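Local coordinates for protein beta-galactosidase (Geobacillus stearothermophilus, PDB 4OIF) that probably hydrolyses terminal non-reducing beta-D-galactose residues from beta-D-galactosides, as a zinc-containing family 42 glycoside hydrolase that assembles as a homotrimer, at residues F14-D20 with S43-T49; F74-Y78 with Y144-L150; E523-M527 with T582-Y586. All blocks are in the same frame, centred on the assembly; numbering follows the deposited sequence. Where two conformers were deposited one is given.

How the interactions relate
Interactions 1 and 2 are neighbours in the beta/alpha barrel that carries the predicted catalytic residues; their centres lie 14 Å apart and they touch where F48 packs on I77. Strand 47-50 of interaction 1 pairs with strand 83-87, which follows the helix 68-79 of interaction 2 and pairs in turn with strand 150-154, so both contacts belong to one run of parallel strands and their outer helices. Interaction 3 comes last along the chain, on the opposite side of the chain's centre and about 39 Å from interaction 1 between nearest atoms. Two contacts thus lie in the barrel, one within its strands and one between an outer helix and a loop, and the third lies in the trimerisation domain.

Interaction 1: residues F14-D20 with S43-T49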
loop_
_atom_site.group_PDB
_atom_site.type_symbol
_atom_site.label_atom_id
_atom_site.label_comp_id
_atom_site.label_asym_id
_atom_site.label_seq_id
_atom_site.Cartn_x
_atom_site.Cartn_y
_atom_site.Cartn_z
ATOM N N PHE A 14 5.553 44.398 -20.558
ATOM C CA PHE A 14 6.780 43.697 -20.228
ATOM C C PHE A 14 6.459 42.307 -19.709
ATOM O O PHE A 14 5.364 42.066 -19.212
ATOM C CB PHE A 14 7.583 44.479 -19.192
ATOM C CG PHE A 14 6.838 44.738 -17.915
ATOM C CD1 PHE A 14 6.958 43.869 -16.842
ATOM C CD2 PHE A 14 6.029 45.855 -17.784
ATOM C CE1 PHE A 14 6.277 44.099 -15.659
ATOM C CE2 PHE A 14 5.342 46.096 -16.614
ATOM C CZ PHE A 14 5.460 45.216 -15.543
ATOM N N ILE A 15 7.411 41.391 -19.822
ATOM C CA ILE A 15 7.214 40.047 -19.303
ATOM C C ILE A 15 7.343 40.074 -17.785
ATOM O O ILE A 15 8.375 40.479 -17.252
ATOM C CB ILE A 15 8.207 39.048 -19.909
ATOM C CG1 ILE A 15 7.712 38.604 -21.287
ATOM C CG2 ILE A 15 8.355 37.839 -19.005
ATOM C CD1 ILE A 15 8.801 38.470 -22.316
ATOM N N LEU A 16 6.274 39.680 -17.101
ATOM C CA LEU A 16 6.256 39.697 -15.647
ATOM C C LEU A 16 7.361 38.800 -15.120
ATOM O O LEU A 16 7.548 37.708 -15.616
ATOM C CB LEU A 16 4.907 39.231 -15.101
ATOM C CG LEU A 16 3.671 39.653 -15.896
ATOM C CD1 LEU A 16 2.424 39.153 -15.192
ATOM C CD2 LEU A 16 3.638 41.169 -16.093
ATOM N N HIS A 17 8.100 39.271 -14.127
ATOM C CA HIS A 17 9.105 38.437 -13.499
ATOM C C HIS A 17 9.035 38.652 -11.999
ATOM O O HIS A 17 9.128 39.778 -11.526
ATOM C CB HIS A 17 10.497 38.761 -14.033
ATOM C CG HIS A 17 11.567 37.850 -13.524
ATOM N ND1 HIS A 17 12.804 38.311 -13.122
ATOM C CD2 HIS A 17 11.594 36.507 -13.360
ATOM C CE1 HIS A 17 13.545 37.288 -12.730
ATOM N NE2 HIS A 17 12.837 36.181 -12.867
ATOM N N GLY A 18 8.849 37.575 -11.246
ATOM C CA GLY A 18 8.758 37.719 -9.803
ATOM C C GLY A 18 8.026 36.530 -9.245
ATOM O O GLY A 18 8.372 35.410 -9.588
ATOM N N GLY A 19 7.014 36.758 -8.415
ATOM C CA GLY A 19 6.242 35.654 -7.860
ATOM C C GLY A 19 5.575 35.892 -6.505
ATOM O O GLY A 19 5.404 37.028 -6.056
ATOM N N ASP A 20 5.180 34.806 -5.851
ATOM C CA ASP A 20 4.507 34.918 -4.567
ATOM C C ASP A 20 5.393 35.621 -3.542
ATOM O O ASP A 20 6.546 35.237 -3.310
ATOM C CB ASP A 20 4.098 33.538 -4.051
ATOM C CG ASP A 20 2.915 32.952 -4.813
ATOM O OD1 ASP A 20 2.774 33.221 -6.025
ATOM O OD2 ASP A 20 2.114 32.225 -4.194
ATOM N N SER A 43 17.574 41.315 -8.479
ATOM C CA SER A 43 17.145 40.109 -9.197
ATOM C C SER A 43 16.339 40.437 -10.449
ATOM O O SER A 43 15.928 39.537 -11.188
ATOM C CB SER A 43 16.325 39.198 -8.275
ATOM O OG SER A 43 15.208 39.886 -7.738
ATOM N N HIS A 44 16.135 41.729 -10.681
ATOM C CA HIS A 44 15.327 42.220 -11.796
ATOM C C HIS A 44 13.962 41.543 -11.803
ATOM O O HIS A 44 13.515 40.997 -12.813
ATOM C CB HIS A 44 16.041 42.008 -13.128
ATOM C CG HIS A 44 17.476 42.430 -13.111
ATOM N ND1 HIS A 44 17.893 43.669 -13.549
ATOM C CD2 HIS A 44 18.591 41.781 -12.703
ATOM C CE1 HIS A 44 19.204 43.761 -13.416
ATOM N NE2 HIS A 44 19.651 42.632 -12.903
ATOM N N THR A 45 13.317 41.577 -10.648
ATOM C CA THR A 45 11.942 41.147 -10.533
ATOM C C THR A 45 11.043 42.367 -10.398
ATOM O O THR A 45 11.446 43.360 -9.800
ATOM C CB THR A 45 11.762 40.235 -9.339
ATOM O OG1 THR A 45 12.471 40.793 -8.220
ATOM C CG2 THR A 45 12.314 38.873 -9.668
ATOM N N ASN A 46 9.825 42.282 -10.930
ATOM C CA ASN A 46 8.946 43.441 -11.033
ATOM C C ASN A 46 7.497 43.178 -10.614
ATOM O O ASN A 46 6.714 44.106 -10.403
ATOM C CB ASN A 46 8.969 43.964 -12.475
ATOM C CG ASN A 46 8.715 42.866 -13.500
ATOM O OD1 ASN A 46 7.763 42.097 -13.384
ATOM N ND2 ASN A 46 9.576 42.786 -14.507
ATOM N N THR A 47 7.130 41.910 -10.511
ATOM C CA THR A 47 5.738 41.566 -10.270
ATOM C C THR A 47 5.623 40.571 -9.128
ATOM O O THR A 47 6.332 39.560 -9.096
ATOM C CB THR A 47 5.089 40.997 -11.536
ATOM O OG1 THR A 47 5.243 41.948 -12.597
ATOM C CG2 THR A 47 3.601 40.729 -11.309
ATOM N N PHE A 48 4.745 40.872 -8.174
ATOM C CA PHE A 48 4.637 40.021 -6.993
ATOM C C PHE A 48 3.190 39.727 -6.604
ATOM O O PHE A 48 2.354 40.629 -6.518
ATOM C CB PHE A 48 5.403 40.656 -5.825
ATOM C CG PHE A 48 6.824 40.985 -6.174
ATOM C CD1 PHE A 48 7.808 40.014 -6.112
ATOM C CD2 PHE A 48 7.165 42.252 -6.622
ATOM C CE1 PHE A 48 9.107 40.311 -6.466
ATOM C CE2 PHE A 48 8.467 42.554 -6.978
ATOM C CZ PHE A 48 9.437 41.586 -6.903
ATOM N N THR A 49 2.917 38.447 -6.387
ATOM C CA THR A 49 1.614 37.979 -5.976
ATOM C C THR A 49 1.484 38.029 -4.464
ATOM O O THR A 49 2.118 37.244 -3.753
ATOM C CB THR A 49 1.372 36.557 -6.457
ATOM O OG1 THR A 49 1.543 36.510 -7.876
ATOM C CG2 THR A 49 -0.027 36.116 -6.102
HETATM O O HOH W 1 3.035 34.325 -8.346
#
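H17 and N46 meet at the start of two parallel strands, and most of the grip is here. The backbone N of H17 donates to N46 OD1 (2.9 Å, almost straight), while H17 O takes two N-H groups: N46 N at 2.7 Å, nearly along the C=O axis, and T47 N from above the carbonyl plane. T47 OG1 donates to N46 OD1 as well (2.6 Å), so two donors hold the Asn amide and fix its rotation. N46 CG sits between its backbone N and carbonyl carbon (chi1 51°), which folds the amide back toward 14-20. There F14 brings the edge of its ring to the amide, CE1 lying 3.4 Å from N46 OD1.

The H17 imidazole makes its own bond to the 43-49 segment. ND1 donates to H44 O at 2.8 Å, with that oxygen in the ring plane, and T45 CG2 rests over one face in a CH-pi contact. NE2 is hydrogen-bonded to Y359 OH, so both ring nitrogens are engaged. H44, just past helix 30-42, closes it with a Schellman motif, and its carbonyl is the one H17 uses.

Farther along, G19 N bonds T47 O and G19 O receives T49 N. G18 brings its CA to 3.1 Å from T47 O, a CA-H...O contact with no space for a side chain. D20 and T49 point the same way and share a water, held by D20 OD1 and T49 OG1; D20 also lies beside E322, the predicted nucleophile.

This is the beta-alpha-beta unit of strand 16-21, helix 30-42 and strand 47-50 in the TIM barrel, with strand 356-359 on the other flank of 16-21, strand 83-87 beside 47-50, and helix 386-399 packed against I15 and H17.

Interaction 2: residues F74-Y78 with Y144-L150; sequences FDDIY and YGDHPAL
F74 and Y144 stack in an aromatic cluster, completed by Y78 and H147, that joins barrel helix 68-79 to the two type I turns leading from helix 127-144 into strand 150-154. The F74 and Y144 rings form an offset stack, planes 7° apart and centroids separated by 4.5 Å. F74 also turns an edge toward the face of H147, while H147 in turn presents an edge to the face of Y78 in an offset edge-to-face pair, planes at 81°.

CH-pi contacts add to this: F74 CB lies over the imidazole, and P148 CG sits over the Y78 ring, 3.4 Å from CZ. Apolar packing continues with A149 CB, 3.9 Å from Y78 CB, and with L150 CB at the edge of the F74 ring. Strand 83-87 lies behind F74, Y144 and L150 through L86.

Hydrogen bonds at both ring nitrogens fix the rotation of H147. Its CG is anti to the backbone N (chi1 -165°), which carries the imidazole across to the helix. ND1 accepts from A149 N within the turn at 3.0 Å, and on the helix side NE2 donates to D75 OD1 at 2.9 Å, with the carboxylate oxygen in the ring plane.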
loop_
_atom_site.group_PDB
_atom_site.type_symbol
_atom_site.label_atom_id
_atom_site.label_comp_id
_atom_site.label_asym_id
_atom_site.label_seq_id
_atom_site.Cartn_x
_atom_site.Cartn_y
_atom_site.Cartn_z
ATOM N N PHE A 74 2.062 47.693 -0.920
ATOM C CA PHE A 74 1.663 48.220 -2.235
ATOM C C PHE A 74 2.482 49.435 -2.593
ATOM O O PHE A 74 3.019 49.547 -3.717
ATOM C CB PHE A 74 0.183 48.600 -2.270
ATOM C CG PHE A 74 -0.717 47.517 -2.805
ATOM C CD1 PHE A 74 -1.163 46.492 -1.978
ATOM C CD2 PHE A 74 -1.134 47.537 -4.127
ATOM C CE1 PHE A 74 -1.995 45.500 -2.461
ATOM C CE2 PHE A 74 -1.966 46.547 -4.616
ATOM C CZ PHE A 74 -2.401 45.524 -3.776
ATOM N N ASP A 75 2.593 50.340 -1.621
ATOM C CA ASP A 75 3.360 51.556 -1.850
ATOM C C ASP A 75 4.829 51.240 -2.120
ATOM O O ASP A 75 5.400 51.764 -3.060
ATOM C CB ASP A 75 3.219 52.524 -0.676
ATOM C CG ASP A 75 1.878 53.243 -0.681
ATOM O OD1 ASP A 75 1.153 53.136 -1.701
ATOM O OD2 ASP A 75 1.546 53.915 0.324
ATOM N N ASP A 76 5.419 50.367 -1.310
ATOM C CA ASP A 76 6.838 50.023 -1.410
ATOM C C ASP A 76 7.186 49.346 -2.726
ATOM O O ASP A 76 8.221 49.629 -3.332
ATOM C CB ASP A 76 7.259 49.099 -0.259
ATOM C CG ASP A 76 7.425 49.832 1.040
ATOM O OD1 ASP A 76 7.432 51.072 1.010
ATOM O OD2 ASP A 76 7.575 49.178 2.088
ATOM N N ILE A 77 6.341 48.417 -3.152
ATOM C CA ILE A 77 6.616 47.707 -4.383
ATOM C C ILE A 77 6.476 48.688 -5.524
ATOM O O ILE A 77 7.296 48.677 -6.453
ATOM C CB ILE A 77 5.687 46.503 -4.549
ATOM C CG1 ILE A 77 6.159 45.381 -3.627
ATOM C CG2 ILE A 77 5.630 46.028 -6.007
ATOM C CD1 ILE A 77 5.172 44.271 -3.512
ATOM N N TYR A 78 5.463 49.555 -5.437
ATOM C CA TYR A 78 5.284 50.584 -6.458
ATOM C C TYR A 78 6.523 51.504 -6.549
ATOM O O TYR A 78 6.985 51.852 -7.635
ATOM C CB TYR A 78 4.015 51.400 -6.165
ATOM C CG TYR A 78 3.624 52.389 -7.249
ATOM C CD1 TYR A 78 3.468 51.979 -8.570
ATOM C CD2 TYR A 78 3.384 53.725 -6.951
ATOM C CE1 TYR A 78 3.107 52.872 -9.558
ATOM C CE2 TYR A 78 3.019 54.629 -7.939
ATOM C CZ TYR A 78 2.889 54.191 -9.239
ATOM O OH TYR A 78 2.528 55.063 -10.236
ATOM N N TYR A 144 -7.705 48.732 -2.609
ATOM C CA TYR A 144 -6.541 48.694 -3.497
ATOM C C TYR A 144 -6.886 48.810 -4.981
ATOM O O TYR A 144 -5.994 48.913 -5.823
ATOM C CB TYR A 144 -5.739 47.411 -3.243
ATOM C CG TYR A 144 -5.332 47.286 -1.799
ATOM C CD1 TYR A 144 -4.392 48.142 -1.253
ATOM C CD2 TYR A 144 -5.915 46.345 -0.970
ATOM C CE1 TYR A 144 -4.025 48.056 0.074
ATOM C CE2 TYR A 144 -5.561 46.252 0.354
ATOM C CZ TYR A 144 -4.609 47.107 0.872
ATOM O OH TYR A 144 -4.246 47.011 2.197
ATOM N N GLY A 145 -8.179 48.814 -5.290
ATOM C CA GLY A 145 -8.627 48.737 -6.662
ATOM C C GLY A 145 -8.105 49.827 -7.571
ATOM O O GLY A 145 -7.876 49.592 -8.757
ATOM N N ASP A 146 -7.891 51.018 -7.016
ATOM C CA ASP A 146 -7.414 52.144 -7.815
ATOM C C ASP A 146 -5.916 52.398 -7.632
ATOM O O ASP A 146 -5.376 53.378 -8.132
ATOM C CB ASP A 146 -8.204 53.411 -7.479
ATOM C CG ASP A 146 -7.962 53.899 -6.063
ATOM O OD1 ASP A 146 -7.446 53.121 -5.229
ATOM O OD2 ASP A 146 -8.312 55.067 -5.783
ATOM N N HIS A 147 -5.237 51.506 -6.925
ATOM C CA HIS A 147 -3.809 51.682 -6.701
ATOM C C HIS A 147 -3.063 51.369 -7.996
ATOM O O HIS A 147 -3.334 50.356 -8.640
ATOM C CB HIS A 147 -3.310 50.791 -5.571
ATOM C CG HIS A 147 -1.956 51.169 -5.057
ATOM N ND1 HIS A 147 -0.802 50.976 -5.787
ATOM C CD2 HIS A 147 -1.572 51.716 -3.878
ATOM C CE1 HIS A 147 0.233 51.402 -5.086
ATOM N NE2 HIS A 147 -0.205 51.850 -3.921
ATOM N N PRO A 148 -2.117 52.240 -8.381
ATOM C CA PRO A 148 -1.374 52.082 -9.642
ATOM C C PRO A 148 -0.563 50.774 -9.748
ATOM O O PRO A 148 -0.382 50.275 -10.857
ATOM C CB PRO A 148 -0.451 53.302 -9.657
ATOM C CG PRO A 148 -0.367 53.746 -8.231
ATOM C CD PRO A 148 -1.694 53.434 -7.631
ATOM N N ALA A 149 -0.102 50.220 -8.631
ATOM C CA ALA A 149 0.635 48.954 -8.665
ATOM C C ALA A 149 -0.244 47.740 -8.955
ATOM O O ALA A 149 0.269 46.678 -9.305
ATOM C CB ALA A 149 1.381 48.736 -7.363
ATOM N N LEU A 150 -1.556 47.883 -8.818
ATOM C CA LEU A 150 -2.444 46.734 -9.007
ATOM C C LEU A 150 -2.457 46.285 -10.454
ATOM O O LEU A 150 -2.702 47.082 -11.350
ATOM C CB LEU A 150 -3.871 47.046 -8.549
ATOM C CG LEU A 150 -4.804 45.836 -8.685
ATOM C CD1 LEU A 150 -4.231 44.667 -7.918
ATOM C CD2 LEU A 150 -6.229 46.145 -8.217
#

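Interaction 3: residues E523-M527 with T582-Y586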
loop_
_atom_site.group_PDB
_atom_site.type_symbol
_atom_site.label_atom_id
_atom_site.label_comp_id
_atom_site.label_asym_id
_atom_site.label_seq_id
_atom_site.Cartn_x
_atom_site.Cartn_y
_atom_site.Cartn_z
ATOM N N GLU A 523 -18.707 5.668 -41.330
ATOM C CA GLU A 523 -18.634 6.307 -42.635
ATOM C C GLU A 523 -17.331 7.070 -42.804
ATOM O O GLU A 523 -16.643 6.925 -43.814
ATOM C CB GLU A 523 -19.820 7.252 -42.830
ATOM C CG GLU A 523 -21.083 6.591 -43.351
ATOM C CD GLU A 523 -22.287 7.523 -43.291
ATOM O OE1 GLU A 523 -22.099 8.730 -43.012
ATOM O OE2 GLU A 523 -23.424 7.047 -43.510
ATOM N N MET A 524 -17.006 7.893 -41.813
ATOM C CA MET A 524 -15.806 8.718 -41.854
ATOM C C MET A 524 -14.555 7.887 -42.092
ATOM O O MET A 524 -13.790 8.152 -43.022
ATOM C CB MET A 524 -15.661 9.510 -40.552
ATOM C CG MET A 524 -16.683 10.609 -40.383
ATOM S SD MET A 524 -16.811 11.167 -38.680
ATOM C CE MET A 524 -15.132 11.757 -38.460
ATOM N N PHE A 525 -14.361 6.876 -41.250
ATOM C CA PHE A 525 -13.130 6.098 -41.250
ATOM C C PHE A 525 -13.173 4.926 -42.231
ATOM O O PHE A 525 -12.156 4.289 -42.483
ATOM C CB PHE A 525 -12.836 5.588 -39.833
ATOM C CG PHE A 525 -12.444 6.674 -38.872
ATOM C CD1 PHE A 525 -11.107 7.054 -38.740
ATOM C CD2 PHE A 525 -13.407 7.330 -38.113
ATOM C CE1 PHE A 525 -10.735 8.069 -37.863
ATOM C CE2 PHE A 525 -13.043 8.338 -37.226
ATOM C CZ PHE A 525 -11.702 8.713 -37.103
ATOM N N GLY A 526 -14.351 4.635 -42.775
ATOM C CA GLY A 526 -14.488 3.535 -43.714
ATOM C C GLY A 526 -14.128 2.189 -43.110
ATOM O O GLY A 526 -13.693 1.279 -43.803
ATOM N N MET A 527 -14.312 2.073 -41.804
ATOM C CA MET A 527 -14.068 0.836 -41.082
ATOM C C MET A 527 -14.817 0.896 -39.749
ATOM O O MET A 527 -15.502 1.885 -39.465
ATOM C CB MET A 527 -12.559 0.600 -40.867
ATOM C CG MET A 527 -11.761 1.813 -40.414
ATOM S SD MET A 527 -12.107 2.377 -38.727
ATOM C CE MET A 527 -11.522 1.022 -37.715
ATOM N N THR A 582 -5.483 2.103 -40.767
ATOM C CA THR A 582 -6.329 2.381 -41.931
ATOM C C THR A 582 -6.408 3.871 -42.270
ATOM O O THR A 582 -6.228 4.730 -41.405
ATOM C CB THR A 582 -7.776 1.864 -41.729
ATOM O OG1 THR A 582 -8.444 2.664 -40.746
ATOM C CG2 THR A 582 -7.781 0.429 -41.281
ATOM N N SER A 583 -6.680 4.162 -43.541
ATOM C CA SER A 583 -6.918 5.529 -44.006
ATOM C C SER A 583 -8.149 5.555 -44.888
ATOM O O SER A 583 -8.461 4.578 -45.560
ATOM C CB SER A 583 -5.718 6.079 -44.788
ATOM O OG SER A 583 -5.629 5.470 -46.063
ATOM N N ASN A 584 -8.835 6.685 -44.908
ATOM C CA ASN A 584 -10.057 6.765 -45.673
ATOM C C ASN A 584 -10.421 8.187 -46.087
ATOM O O ASN A 584 -10.512 9.087 -45.256
ATOM C CB ASN A 584 -11.186 6.149 -44.862
ATOM C CG ASN A 584 -12.433 5.978 -45.662
ATOM O OD1 ASN A 584 -12.452 5.230 -46.637
ATOM N ND2 ASN A 584 -13.498 6.648 -45.247
ATOM N N GLN A 585 -10.635 8.389 -47.381
ATOM C CA GLN A 585 -11.026 9.704 -47.853
ATOM C C GLN A 585 -12.507 9.856 -47.614
ATOM O O GLN A 585 -13.278 8.927 -47.842
ATOM C CB GLN A 585 -10.678 9.893 -49.325
ATOM C CG GLN A 585 -9.264 9.446 -49.655
ATOM C CD GLN A 585 -8.881 9.752 -51.079
ATOM O OE1 GLN A 585 -9.736 10.052 -51.909
ATOM N NE2 GLN A 585 -7.588 9.678 -51.374
ATOM N N TYR A 586 -12.900 11.023 -47.133
ATOM C CA TYR A 586 -14.286 11.258 -46.800
ATOM C C TYR A 586 -14.610 12.701 -47.108
ATOM O O TYR A 586 -14.069 13.611 -46.476
ATOM C CB TYR A 586 -14.547 10.923 -45.325
ATOM C CG TYR A 586 -15.964 11.173 -44.873
ATOM C CD1 TYR A 586 -16.977 10.283 -45.179
ATOM C CD2 TYR A 586 -16.283 12.297 -44.130
ATOM C CE1 TYR A 586 -18.275 10.508 -44.767
ATOM C CE2 TYR A 586 -17.574 12.534 -43.712
ATOM C CZ TYR A 586 -18.569 11.638 -44.034
ATOM O OH TYR A 586 -19.861 11.882 -43.622
HETATM O O HOH W 2 -9.462 5.009 -41.645
#
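The last turn of helix 519-525 lies on strand 579-586, with F525 nearest N584 (CA atoms 5.4 Å apart) and M524 nearest Y586, and the chain leaves the helix at G526 with positive phi. This is a helix-on-sheet contact in the trimerisation domain, where the strand belongs to a mixed sheet. The alternate strand residues T582, N584 and Y586 all face the helix end.

N584 makes the central link. Its side chain runs out opposite its own backbone N (chi1 -170°), which brings the amide to the helix end, and ND2 donates to M524 O at 2.7 Å. That oxygen lies in the amide plane of N584, although the donor stands well above the plane of the M524 carbonyl. The CB of N584 packs against F525 O (3.2 Å), and G526, having no side chain, leaves room for OD1.

Y586 lays its ring beneath the helix backbone. M524 CA sits over one face in a CH-pi contact, 4.0 Å from the centroid, and M524 CG touches Y586 CE2 at 3.9 Å before its chain bends away at chi3. E523 O comes within 3.6 Å of Y586 CD1. Beyond this pair, helix 481-492 closes in: K488 and V491 pack on both M524 and Y586.

At the other end M527 and T582 meet. The methionine doubles back on itself, chi2 and chi3 both bent, and its CG comes 3.4 Å from T582 OG1. That same hydroxyl donates to a water, 2.7 Å from T582 OG1, which in turn donates a hydrogen bond to F525 O.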